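Local coordinates for protein cellulase (PDB 6WQY) that probably hydrolyses internal beta-1,4-glucosidic bonds of cellulose and related plant polysaccharides through its family 5 glycoside hydrolase domain, the part in this chain, at residues A[46-51]-A[82-87]; A[264-269]-A[277-282]; A[61-66]-A[358-363]; A[290-295]-A[336-341]. All blocks are in the same frame, centred on the assembly; numbering follows the deposited sequence.

From the N terminus, contact 1 comes first: it ties the small hairpin strand 48-49 to the loop 82-87, which follows the barrel strand 74-77. Helix 61-70 lies between these two segments and opens contact 3, whose partner, 358-363, comes only after the last barrel strand; contacts 1 and 3 therefore cross along the chain. Contact 3 spans nearly the whole eight-stranded parallel barrel, and within that span fall contacts 2 and 4, one after the other. Contact 2 closes a short excursion before helix 284-299; contact 4 then packs that helix against the end of helix 318-337. Contacts 1 and 4 lie on opposite sides of the chain's centre.

Contact 1: A[46-51]-A[82-87]; sequences NGVADE and LGHVGE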
loop_
_atom_site.group_PDB
_atom_site.type_symbol
_atom_site.label_atom_id
_atom_site.label_comp_id
_atom_site.label_asym_id
_atom_site.label_seq_id
_atom_site.Cartn_x
_atom_site.Cartn_y
_atom_site.Cartn_z
ATOM N N ASN A 46 -10.267 15.402 -14.007
ATOM C CA ASN A 46 -11.534 15.610 -14.708
ATOM C C ASN A 46 -12.393 14.345 -14.697
ATOM O O ASN A 46 -13.071 14.026 -15.675
ATOM C CB ASN A 46 -11.293 16.122 -16.130
ATOM C CG ASN A 46 -10.553 17.451 -16.149
ATOM O OD1 ASN A 46 -10.743 18.290 -15.270
ATOM N ND2 ASN A 46 -9.699 17.641 -17.149
ATOM N N GLY A 47 -12.354 13.619 -13.581
ATOM C CA GLY A 47 -13.215 12.476 -13.362
ATOM C C GLY A 47 -12.714 11.154 -13.906
ATOM O O GLY A 47 -13.399 10.134 -13.737
ATOM N N VAL A 48 -11.543 11.122 -14.538
ATOM C CA VAL A 48 -11.065 9.927 -15.209
ATOM C C VAL A 48 -9.626 9.692 -14.804
ATOM O O VAL A 48 -8.815 10.626 -14.756
ATOM C CB VAL A 48 -11.187 10.049 -16.744
ATOM C CG1 VAL A 48 -10.816 8.739 -17.417
ATOM C CG2 VAL A 48 -12.592 10.484 -17.125
ATOM N N ALA A 49 -9.303 8.444 -14.518
ATOM C CA ALA A 49 -7.918 8.045 -14.333
ATOM C C ALA A 49 -7.085 8.540 -15.501
ATOM O O ALA A 49 -7.500 8.450 -16.653
ATOM C CB ALA A 49 -7.841 6.519 -14.222
ATOM N N ASP A 50 -5.916 9.101 -15.194
ATOM C CA ASP A 50 -5.111 9.827 -16.182
ATOM C C ASP A 50 -3.659 9.755 -15.678
ATOM O O ASP A 50 -3.221 10.596 -14.896
ATOM C CB ASP A 50 -5.622 11.245 -16.332
ATOM C CG ASP A 50 -4.990 11.987 -17.485
ATOM O OD1 ASP A 50 -3.893 11.604 -17.914
ATOM O OD2 ASP A 50 -5.603 12.991 -17.935
ATOM N N GLU A 51 -2.957 8.719 -16.120
ATOM C CA GLU A 51 -1.662 8.335 -15.567
ATOM C C GLU A 51 -0.626 9.450 -15.612
ATOM O O GLU A 51 0.250 9.508 -14.735
ATOM C CB GLU A 51 -1.161 7.133 -16.372
ATOM C CG GLU A 51 0.170 6.610 -15.911
ATOM C CD GLU A 51 0.736 5.474 -16.768
ATOM O OE1 GLU A 51 0.031 4.928 -17.661
ATOM O OE2 GLU A 51 1.900 5.122 -16.518
ATOM N N LEU A 82 -11.567 5.225 -11.711
ATOM C CA LEU A 82 -12.578 6.224 -12.004
ATOM C C LEU A 82 -12.597 6.548 -13.489
ATOM O O LEU A 82 -11.560 6.722 -14.130
ATOM C CB LEU A 82 -12.279 7.495 -11.200
ATOM C CG LEU A 82 -12.422 7.366 -9.682
ATOM C CD1 LEU A 82 -11.885 8.629 -9.006
ATOM C CD2 LEU A 82 -13.849 7.108 -9.293
ATOM N N GLY A 83 -13.800 6.629 -14.040
ATOM C CA GLY A 83 -13.978 6.930 -15.439
ATOM C C GLY A 83 -13.735 5.779 -16.381
ATOM O O GLY A 83 -13.879 5.958 -17.597
ATOM N N HIS A 84 -13.406 4.599 -15.875
ATOM C CA HIS A 84 -13.137 3.423 -16.690
ATOM C C HIS A 84 -14.010 2.235 -16.310
ATOM O O HIS A 84 -13.680 1.091 -16.663
ATOM C CB HIS A 84 -11.665 3.039 -16.604
ATOM C CG HIS A 84 -10.768 4.011 -17.275
ATOM N ND1 HIS A 84 -10.983 4.446 -18.567
ATOM C CD2 HIS A 84 -9.626 4.600 -16.870
ATOM C CE1 HIS A 84 -10.016 5.276 -18.919
ATOM N NE2 HIS A 84 -9.180 5.386 -17.909
ATOM N N VAL A 85 -15.110 2.470 -15.605
ATOM C CA VAL A 85 -16.013 1.405 -15.181
ATOM C C VAL A 85 -17.428 1.753 -15.623
ATOM O O VAL A 85 -17.908 2.870 -15.383
ATOM C CB VAL A 85 -15.960 1.182 -13.657
ATOM C CG1 VAL A 85 -16.898 0.065 -13.262
ATOM C CG2 VAL A 85 -14.544 0.849 -13.223
ATOM N N GLY A 86 -18.091 0.810 -16.280
ATOM C CA GLY A 86 -19.430 1.012 -16.779
ATOM C C GLY A 86 -20.475 0.965 -15.674
ATOM O O GLY A 86 -20.189 0.861 -14.483
ATOM N N GLU A 87 -21.727 1.027 -16.110
ATOM C CA GLU A 87 -22.861 1.094 -15.205
ATOM C C GLU A 87 -23.239 -0.293 -14.687
ATOM O O GLU A 87 -22.826 -1.333 -15.217
ATOM C CB GLU A 87 -24.071 1.712 -15.916
ATOM C CG GLU A 87 -23.860 3.146 -16.374
ATOM C CD GLU A 87 -23.610 4.091 -15.216
ATOM O OE1 GLU A 87 -24.128 3.832 -14.109
ATOM O OE2 GLU A 87 -22.888 5.092 -15.412
HETATM O O HOH W 1 -6.658 6.204 -18.824
#
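Leu82 meets Ala49 through its backbone: the carbonyl O of Leu82 accepts the amide N of Ala49 at 2.9 Å, with a nearly straight N-H...O angle of 170°. Beside that bond, the CA of Val48 also lies 3.4 Å from Leu82 O, a CA-H...O contact that gives the carbonyl a second, softer partner.

At Gly83 the two backbones pass closely, its CA 4.2 Å from that of Val48. The lack of a side chain matters here, because a CB would run into Val48 CG2 and Gly47 O, and the positive phi also suits a glycine.

His84 makes the side-chain part of the contact. Its CG is anti to its own carbonyl carbon (chi1 -69°), which brings the imidazole up to Val48 and Ala49. Val48 sends CG1 over one face of the ring, 4.1 Å from its centroid, in a CH-pi contact, while Ala49 CB touches His84 CD2 at 3.7 Å. The ring also stacks with Tyr97 from helix 95-110.

A water joins the ring to the strand, 2.8 Å from His84 NE2 and donating to Ala49 O at 3.2 Å. Chemically, then, a single direct backbone bond probably helps hold the loop beside the small hairpin that follows the first barrel strand, while methyl packing and the water bridge together probably limit how far the imidazole can turn.

Contact 2: A[264-269]-A[277-282]; sequences NIYSQW and LKADWG
Tyr266 lays its ring against the backbone of 277-282. The CA of Ala279 sits over the ring centre, 3.9 Å from the centroid and only 9° off the normal, a CH-pi contact, while Ile265 CG1 covers the opposite face. CD1 of Tyr266 presses to 3.3 Å from the carbonyl C of Lys278.

Ser267 and Gln268 share one acceptor: Leu277 O takes a good bond from Gln268 N at 3.0 Å and a weak one from Ser267 N. Gln268 runs its extended side chain obliquely across Leu277, bringing NE2 to 3.5 Å from CD1 of the leucine; its OE1 meanwhile accepts from the backbone N of Asp274, which probably helps hold the side-chain amide in place. The backbone O of Gln268 touches Lys278 CB and accepts a hydrogen bond from a water that in turn accepts from Ala279 N, so a single water bridges the two backbones.

Trp269 starts off away from the partner segment, yet with CG anti to the backbone N (chi1 -178°) the indole comes round so that NE1 reaches Gly282 O at 2.8 Å. The oxygen lies close to the indole plane, whereas NE1 stands 38° out of the carbonyl plane. A phenylalanine here would probably leave Gly282 O without this donor and loosen the hold on the end of the loop.

The contact thus closes an excursion between helices 256-259 and 284-299. Gln268 touches Leu319 and Phe323 of helix 318-337, and Trp269 packs on Val287 of helix 284-299 and meets Tyr258 and Tyr327 with its ring.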
loop_
_atom_site.group_PDB
_atom_site.type_symbol
_atom_site.label_atom_id
_atom_site.label_comp_id
_atom_site.label_asym_id
_atom_site.label_seq_id
_atom_site.Cartn_x
_atom_site.Cartn_y
_atom_site.Cartn_z
ATOM N N ASN A 264 6.613 23.304 6.121
ATOM C CA ASN A 264 8.045 23.573 5.977
ATOM C C ASN A 264 8.649 24.179 7.244
ATOM O O ASN A 264 9.419 25.141 7.195
ATOM C CB ASN A 264 8.331 24.446 4.749
ATOM C CG ASN A 264 9.770 24.341 4.282
ATOM O OD1 ASN A 264 10.392 23.284 4.369
ATOM N ND2 ASN A 264 10.312 25.451 3.789
ATOM N N ILE A 265 8.311 23.596 8.390
ATOM C CA ILE A 265 8.831 24.061 9.664
ATOM C C ILE A 265 9.524 22.965 10.476
ATOM O O ILE A 265 10.326 23.297 11.359
ATOM C CB ILE A 265 7.738 24.737 10.516
ATOM C CG1 ILE A 265 6.563 23.774 10.684
ATOM C CG2 ILE A 265 7.297 26.048 9.879
ATOM C CD1 ILE A 265 5.454 24.291 11.559
ATOM N N TYR A 266 9.239 21.692 10.231
ATOM C CA TYR A 266 9.816 20.602 11.023
ATOM C C TYR A 266 10.863 19.909 10.164
ATOM O O TYR A 266 10.528 19.125 9.276
ATOM C CB TYR A 266 8.739 19.614 11.445
ATOM C CG TYR A 266 7.612 20.235 12.226
ATOM C CD1 TYR A 266 7.859 21.051 13.318
ATOM C CD2 TYR A 266 6.293 20.002 11.866
ATOM C CE1 TYR A 266 6.822 21.618 14.035
ATOM C CE2 TYR A 266 5.250 20.564 12.572
ATOM C CZ TYR A 266 5.520 21.370 13.656
ATOM O OH TYR A 266 4.478 21.927 14.360
ATOM N N SER A 267 12.135 20.176 10.458
ATOM C CA SER A 267 13.239 19.669 9.659
ATOM C C SER A 267 14.056 18.592 10.361
ATOM O O SER A 267 14.982 18.052 9.751
ATOM C CB SER A 267 14.168 20.821 9.256
ATOM O OG SER A 267 14.669 21.492 10.407
ATOM N N GLN A 268 13.746 18.268 11.613
ATOM C CA GLN A 268 14.495 17.272 12.379
ATOM C C GLN A 268 13.531 16.317 13.071
ATOM O O GLN A 268 12.334 16.595 13.200
ATOM C CB GLN A 268 15.434 17.948 13.392
ATOM C CG GLN A 268 16.330 18.977 12.728
ATOM C CD GLN A 268 17.435 19.510 13.630
ATOM O OE1 GLN A 268 17.496 19.206 14.828
ATOM N NE2 GLN A 268 18.307 20.315 13.053
ATOM N N TRP A 269 14.059 15.166 13.489
ATOM C CA TRP A 269 13.252 14.091 14.042
ATOM C C TRP A 269 14.091 13.250 14.991
ATOM O O TRP A 269 15.294 13.080 14.791
ATOM C CB TRP A 269 12.719 13.183 12.915
ATOM C CG TRP A 269 11.836 12.089 13.386
ATOM C CD1 TRP A 269 10.493 12.181 13.615
ATOM C CD2 TRP A 269 12.210 10.733 13.689
ATOM N NE1 TRP A 269 10.014 10.972 14.055
ATOM C CE2 TRP A 269 11.040 10.070 14.118
ATOM C CE3 TRP A 269 13.408 10.012 13.633
ATOM C CZ2 TRP A 269 11.031 8.723 14.478
ATOM C CZ3 TRP A 269 13.391 8.681 13.997
ATOM C CH2 TRP A 269 12.209 8.049 14.405
ATOM N N LEU A 277 12.689 22.496 16.075
ATOM C CA LEU A 277 12.700 22.122 14.665
ATOM C C LEU A 277 12.016 20.786 14.411
ATOM O O LEU A 277 12.186 20.205 13.334
ATOM C CB LEU A 277 14.133 22.070 14.133
ATOM C CG LEU A 277 14.931 23.362 14.244
ATOM C CD1 LEU A 277 16.364 23.145 13.774
ATOM C CD2 LEU A 277 14.275 24.498 13.461
ATOM N N LYS A 278 11.248 20.287 15.371
ATOM C CA LYS A 278 10.625 18.974 15.250
ATOM C C LYS A 278 9.153 19.045 15.630
ATOM O O LYS A 278 8.719 19.949 16.346
ATOM C CB LYS A 278 11.320 17.957 16.167
ATOM C CG LYS A 278 11.198 18.308 17.640
ATOM C CD LYS A 278 12.018 17.371 18.515
ATOM C CE LYS A 278 11.577 15.924 18.348
ATOM N NZ LYS A 278 10.134 15.718 18.704
ATOM N N ALA A 279 8.388 18.072 15.138
ATOM C CA ALA A 279 7.008 17.909 15.577
ATOM C C ALA A 279 6.982 17.547 17.058
ATOM O O ALA A 279 7.971 17.070 17.622
ATOM C CB ALA A 279 6.327 16.809 14.763
ATOM N N ASP A 280 5.835 17.770 17.698
ATOM C CA ASP A 280 5.743 17.577 19.141
ATOM C C ASP A 280 5.384 16.148 19.532
ATOM O O ASP A 280 5.092 15.896 20.707
ATOM C CB ASP A 280 4.779 18.579 19.786
ATOM C CG ASP A 280 3.348 18.422 19.310
ATOM O OD1 ASP A 280 3.029 17.422 18.640
ATOM O OD2 ASP A 280 2.530 19.315 19.615
ATOM N N TRP A 281 5.426 15.210 18.588
ATOM C CA TRP A 281 5.132 13.813 18.875
ATOM C C TRP A 281 5.785 12.972 17.789
ATOM O O TRP A 281 6.395 13.492 16.851
ATOM C CB TRP A 281 3.617 13.579 18.915
ATOM C CG TRP A 281 3.004 13.616 17.554
ATOM C CD1 TRP A 281 2.783 14.726 16.783
ATOM C CD2 TRP A 281 2.540 12.496 16.792
ATOM N NE1 TRP A 281 2.217 14.361 15.592
ATOM C CE2 TRP A 281 2.058 12.998 15.569
ATOM C CE3 TRP A 281 2.486 11.116 17.020
ATOM C CZ2 TRP A 281 1.518 12.176 14.582
ATOM C CZ3 TRP A 281 1.958 10.306 16.037
ATOM C CH2 TRP A 281 1.473 10.840 14.836
ATOM N N GLY A 282 5.666 11.657 17.925
ATOM C CA GLY A 282 5.958 10.764 16.818
ATOM C C GLY A 282 7.403 10.354 16.645
ATOM O O GLY A 282 7.807 10.024 15.525
HETATM O O HOH W 2 3.765 19.048 16.086
HETATM O O HOH W 3 9.593 15.894 13.749
#

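Contact 3: A[61-66]-A[358-363]; sequences QALFDA and ALFNHA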
loop_
_atom_site.group_PDB
_atom_site.type_symbol
_atom_site.label_atom_id
_atom_site.label_comp_id
_atom_site.label_asym_id
_atom_site.label_seq_id
_atom_site.Cartn_x
_atom_site.Cartn_y
_atom_site.Cartn_z
ATOM N N GLN A 61 9.205 -0.420 -18.575
ATOM C CA GLN A 61 10.056 -1.518 -18.133
ATOM C C GLN A 61 11.361 -1.002 -17.546
ATOM O O GLN A 61 11.881 -1.565 -16.578
ATOM C CB GLN A 61 10.343 -2.465 -19.298
ATOM C CG GLN A 61 11.128 -3.696 -18.898
ATOM C CD GLN A 61 10.315 -4.597 -18.002
ATOM O OE1 GLN A 61 9.290 -5.132 -18.411
ATOM N NE2 GLN A 61 10.723 -4.714 -16.753
ATOM N N ALA A 62 11.915 0.064 -18.124
ATOM C CA ALA A 62 13.183 0.593 -17.643
ATOM C C ALA A 62 13.105 0.973 -16.170
ATOM O O ALA A 62 14.067 0.779 -15.419
ATOM C CB ALA A 62 13.624 1.789 -18.483
ATOM N N LEU A 63 11.978 1.531 -15.732
ATOM C CA LEU A 63 11.814 1.843 -14.312
ATOM C C LEU A 63 11.901 0.579 -13.469
ATOM O O LEU A 63 12.609 0.536 -12.461
ATOM C CB LEU A 63 10.479 2.546 -14.060
ATOM C CG LEU A 63 10.108 2.662 -12.576
ATOM C CD1 LEU A 63 11.065 3.575 -11.811
ATOM C CD2 LEU A 63 8.668 3.091 -12.424
ATOM N N PHE A 64 11.155 -0.456 -13.846
ATOM C CA PHE A 64 11.110 -1.669 -13.035
ATOM C C PHE A 64 12.446 -2.384 -13.024
ATOM O O PHE A 64 12.850 -2.923 -11.988
ATOM C CB PHE A 64 9.932 -2.536 -13.476
ATOM C CG PHE A 64 8.615 -1.993 -12.999
ATOM C CD1 PHE A 64 7.990 -0.950 -13.656
ATOM C CD2 PHE A 64 8.023 -2.506 -11.859
ATOM C CE1 PHE A 64 6.795 -0.434 -13.178
ATOM C CE2 PHE A 64 6.832 -2.016 -11.389
ATOM C CZ PHE A 64 6.217 -0.974 -12.045
ATOM N N ASP A 65 13.170 -2.360 -14.143
ATOM C CA ASP A 65 14.515 -2.908 -14.151
ATOM C C ASP A 65 15.402 -2.160 -13.167
ATOM O O ASP A 65 16.211 -2.765 -12.452
ATOM C CB ASP A 65 15.102 -2.793 -15.555
ATOM C CG ASP A 65 14.465 -3.726 -16.563
ATOM O OD1 ASP A 65 13.690 -4.625 -16.191
ATOM O OD2 ASP A 65 14.766 -3.558 -17.770
ATOM N N ALA A 66 15.254 -0.830 -13.117
ATOM C CA ALA A 66 16.038 -0.021 -12.198
ATOM C C ALA A 66 15.675 -0.327 -10.750
ATOM O O ALA A 66 16.564 -0.376 -9.888
ATOM C CB ALA A 66 15.852 1.465 -12.508
ATOM N N ALA A 358 10.268 11.656 -4.497
ATOM C CA ALA A 358 10.792 10.881 -5.613
ATOM C C ALA A 358 12.191 10.345 -5.337
ATOM O O ALA A 358 13.091 11.095 -4.929
ATOM C CB ALA A 358 10.847 11.768 -6.861
ATOM N N LEU A 359 12.385 9.071 -5.628
ATOM C CA LEU A 359 13.700 8.440 -5.690
ATOM C C LEU A 359 14.118 8.133 -7.117
ATOM O O LEU A 359 15.320 8.159 -7.415
ATOM C CB LEU A 359 13.716 7.144 -4.878
ATOM C CG LEU A 359 13.320 7.275 -3.409
ATOM C CD1 LEU A 359 13.331 5.896 -2.736
ATOM C CD2 LEU A 359 14.204 8.241 -2.653
ATOM N N PHE A 360 13.154 7.849 -7.999
ATOM C CA PHE A 360 13.425 7.548 -9.392
ATOM C C PHE A 360 12.524 8.391 -10.286
ATOM O O PHE A 360 11.366 8.672 -9.934
ATOM C CB PHE A 360 13.082 6.085 -9.743
ATOM C CG PHE A 360 13.845 5.066 -8.955
ATOM C CD1 PHE A 360 13.382 4.647 -7.723
ATOM C CD2 PHE A 360 15.009 4.520 -9.445
ATOM C CE1 PHE A 360 14.079 3.712 -6.984
ATOM C CE2 PHE A 360 15.711 3.577 -8.714
ATOM C CZ PHE A 360 15.237 3.172 -7.482
ATOM N N ASN A 361 13.028 8.747 -11.463
ATOM C CA ASN A 361 12.142 9.179 -12.537
ATOM C C ASN A 361 11.316 7.966 -12.972
ATOM O O ASN A 361 11.871 6.907 -13.287
ATOM C CB ASN A 361 12.965 9.743 -13.696
ATOM C CG ASN A 361 12.099 10.290 -14.806
ATOM O OD1 ASN A 361 11.405 9.530 -15.484
ATOM N ND2 ASN A 361 12.126 11.594 -15.001
ATOM N N HIS A 362 9.976 8.098 -12.955
ATOM C CA HIS A 362 9.106 6.955 -13.170
ATOM C C HIS A 362 9.104 6.460 -14.610
ATOM O O HIS A 362 8.590 5.366 -14.868
ATOM C CB HIS A 362 7.672 7.282 -12.747
ATOM C CG HIS A 362 7.477 7.405 -11.269
ATOM N ND1 HIS A 362 6.212 7.389 -10.715
ATOM C CD2 HIS A 362 8.341 7.540 -10.231
ATOM C CE1 HIS A 362 6.301 7.518 -9.404
ATOM N NE2 HIS A 362 7.582 7.611 -9.083
ATOM N N ALA A 363 9.659 7.227 -15.542
ATOM C CA ALA A 363 9.724 6.815 -16.933
ATOM C C ALA A 363 11.113 6.371 -17.364
ATOM O O ALA A 363 11.239 5.401 -18.122
ATOM C CB ALA A 363 9.263 7.959 -17.843
#
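Leu63 holds CG anti to its backbone N (chi1 169°), and this directs its two methyls from helix 61-70 into the loop 358-363. The backbone of Phe360 points its CB toward the leucine, and chi1 of -60° then places the phenyl ring, whose CE2 is approached by Ala66 CB at 4.3 Å, one turn on from Leu63. CD1 of Leu63 lies 3.8 Å from Phe360 CB and also meets the backbone O of Asn361, while CD2 comes to 3.3 Å from His362 O. That carbonyl is buried under the leucine and has no polar partner in the model.

An alanine in place of Leu63 would remove both methyls and is likely to open a gap between Phe360 CB and His362 O.

The loop is shaped by an Asx turn, in which Asn361 OD1 accepts from Ala363 N at 2.9 Å. His362 leaves the backbone pointing away from the helix; its ND1 is hydrogen-bonded to Gln40 and its NE2 to Asp346, and the ring meets Trp35 edge-to-face. Leu63 itself also packs on Trp35 and Leu37 of strand 34-37. The contact lies where a TIM barrel closes: the helix after its first strand meets the loop after its eighth.

Contact 4: A[290-295]-A[336-341]; sequences QFAKMK and KDYGMP
Tyr338 turns its ring onto helix 284-299 and touches three of its residues. Phe291 CB comes to 3.6 Å from Tyr338 CG, the CA of Ala292 reaches CE1 at the same 3.6 Å, and Ala292 CB adds its methyl at 3.8 Å from CE1. Lys295 runs at about a right angle to the tyrosine: its CB sits in the ring plane at the edge, and CD touches Tyr338 CD1 at 3.7 Å. With CG anti to its backbone N (chi1 179°), the lysine carries its aliphatic chain past the ring before bending at the end, where NZ pairs with Asp300 and also donates to a water that bonds to Asp337 O.

Met340 works deeper. Its chain crosses Phe291 obliquely, and the bend at chi3 (-79°) brings CE obliquely to the phenyl ring, off-centre, 4.2 Å from the centroid, a CH-pi contact. The same methionine lies at about a right angle to Met294, whose CB rests 3.7 Å from Met340 SD. Phe291 therefore faces Tyr338 with CB and a ring edge, while Met340 CE meets the ring at a slant.

Between Tyr338 and Met340 the chain turns at Gly339, the C-prime residue of a Schellman motif ending helix 318-337; the positive phi there would jam a CB against the preceding carbonyl O. From this turn the chain leads into the barrel strand 342-346. Met340 and Phe291 both pack on Ile307 of the adjoining strand 305-310, while Met294 reaches Ile228 and Val232 of helix 228-234.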
loop_
_atom_site.group_PDB
_atom_site.type_symbol
_atom_site.label_atom_id
_atom_site.label_comp_id
_atom_site.label_asym_id
_atom_site.label_seq_id
_atom_site.Cartn_x
_atom_site.Cartn_y
_atom_site.Cartn_z
ATOM N N GLN A 290 3.714 1.736 17.983
ATOM C CA GLN A 290 2.682 1.423 17.003
ATOM C C GLN A 290 2.936 0.071 16.361
ATOM O O GLN A 290 1.997 -0.711 16.159
ATOM C CB GLN A 290 2.613 2.528 15.955
ATOM C CG GLN A 290 2.129 3.854 16.503
ATOM C CD GLN A 290 0.762 3.728 17.138
ATOM O OE1 GLN A 290 0.646 3.549 18.347
ATOM N NE2 GLN A 290 -0.280 3.812 16.321
ATOM N N PHE A 291 4.186 -0.218 15.998
ATOM C CA PHE A 291 4.452 -1.507 15.368
ATOM C C PHE A 291 4.253 -2.651 16.369
ATOM O O PHE A 291 3.866 -3.763 15.966
ATOM C CB PHE A 291 5.843 -1.545 14.735
ATOM C CG PHE A 291 6.017 -0.645 13.535
ATOM C CD1 PHE A 291 5.015 0.184 13.075
ATOM C CD2 PHE A 291 7.225 -0.643 12.860
ATOM C CE1 PHE A 291 5.223 1.010 11.973
ATOM C CE2 PHE A 291 7.443 0.178 11.770
ATOM C CZ PHE A 291 6.448 1.002 11.329
ATOM N N ALA A 292 4.485 -2.396 17.670
ATOM C CA ALA A 292 4.226 -3.410 18.690
ATOM C C ALA A 292 2.753 -3.787 18.730
ATOM O O ALA A 292 2.418 -4.948 19.013
ATOM C CB ALA A 292 4.693 -2.913 20.055
ATOM N N LYS A 293 1.854 -2.834 18.467
ATOM C CA LYS A 293 0.428 -3.167 18.432
ATOM C C LYS A 293 0.137 -4.131 17.296
ATOM O O LYS A 293 -0.618 -5.100 17.463
ATOM C CB LYS A 293 -0.408 -1.894 18.284
ATOM C CG LYS A 293 -0.297 -0.934 19.450
ATOM C CD LYS A 293 -1.023 0.376 19.207
ATOM C CE LYS A 293 -0.874 1.318 20.380
ATOM N NZ LYS A 293 -1.393 2.686 20.082
ATOM N N MET A 294 0.732 -3.882 16.129
ATOM C CA MET A 294 0.544 -4.779 14.996
ATOM C C MET A 294 1.124 -6.158 15.284
ATOM O O MET A 294 0.535 -7.182 14.906
ATOM C CB MET A 294 1.214 -4.197 13.749
ATOM C CG MET A 294 0.532 -2.954 13.203
ATOM S SD MET A 294 -1.186 -3.223 12.645
ATOM C CE MET A 294 -0.892 -4.266 11.219
ATOM N N LYS A 295 2.277 -6.207 15.960
ATOM C CA LYS A 295 2.892 -7.493 16.270
ATOM C C LYS A 295 2.043 -8.277 17.264
ATOM O O LYS A 295 1.856 -9.487 17.108
ATOM C CB LYS A 295 4.303 -7.277 16.812
ATOM C CG LYS A 295 5.010 -8.564 17.191
ATOM C CD LYS A 295 6.436 -8.301 17.662
ATOM C CE LYS A 295 6.977 -9.465 18.483
ATOM N NZ LYS A 295 7.066 -10.705 17.679
ATOM N N LYS A 336 11.091 -4.456 9.947
ATOM C CA LYS A 336 11.668 -5.798 9.934
ATOM C C LYS A 336 11.525 -6.463 11.297
ATOM O O LYS A 336 11.120 -7.632 11.398
ATOM C CB LYS A 336 13.136 -5.713 9.516
ATOM C CG LYS A 336 13.877 -7.035 9.522
ATOM C CD LYS A 336 13.311 -8.006 8.518
ATOM C CE LYS A 336 14.173 -9.254 8.405
ATOM N NZ LYS A 336 13.519 -10.258 7.531
ATOM N N ASP A 337 11.876 -5.741 12.363
ATOM C CA ASP A 337 11.843 -6.320 13.702
ATOM C C ASP A 337 10.438 -6.712 14.145
ATOM O O ASP A 337 10.285 -7.616 14.979
ATOM C CB ASP A 337 12.422 -5.333 14.712
ATOM C CG ASP A 337 13.921 -5.155 14.585
ATOM O OD1 ASP A 337 14.590 -5.995 13.947
ATOM O OD2 ASP A 337 14.430 -4.165 15.154
ATOM N N TYR A 338 9.410 -6.020 13.658
ATOM C CA TYR A 338 8.031 -6.240 14.087
ATOM C C TYR A 338 7.215 -7.005 13.053
ATOM O O TYR A 338 5.989 -7.112 13.198
ATOM C CB TYR A 338 7.362 -4.916 14.464
ATOM C CG TYR A 338 7.860 -4.368 15.780
ATOM C CD1 TYR A 338 7.255 -4.727 16.972
ATOM C CD2 TYR A 338 8.965 -3.512 15.841
ATOM C CE1 TYR A 338 7.717 -4.245 18.192
ATOM C CE2 TYR A 338 9.428 -3.026 17.051
ATOM C CZ TYR A 338 8.802 -3.395 18.224
ATOM O OH TYR A 338 9.272 -2.905 19.427
ATOM N N GLY A 339 7.847 -7.510 11.994
ATOM C CA GLY A 339 7.220 -8.500 11.137
ATOM C C GLY A 339 6.485 -8.011 9.916
ATOM O O GLY A 339 5.697 -8.776 9.347
ATOM N N MET A 340 6.731 -6.782 9.457
ATOM C CA MET A 340 5.958 -6.199 8.360
ATOM C C MET A 340 6.866 -5.670 7.257
ATOM O O MET A 340 7.808 -4.917 7.547
ATOM C CB MET A 340 5.112 -5.037 8.897
ATOM C CG MET A 340 4.047 -5.478 9.885
ATOM S SD MET A 340 3.166 -4.089 10.624
ATOM C CE MET A 340 4.374 -3.569 11.849
ATOM N N PRO A 341 6.631 -6.021 5.995
ATOM C CA PRO A 341 7.401 -5.398 4.905
ATOM C C PRO A 341 6.933 -3.973 4.674
ATOM O O PRO A 341 5.729 -3.728 4.587
ATOM C CB PRO A 341 7.083 -6.273 3.686
ATOM C CG PRO A 341 5.803 -6.959 4.011
ATOM C CD PRO A 341 5.732 -7.092 5.509
HETATM O O HOH W 4 8.263 -9.915 15.030
#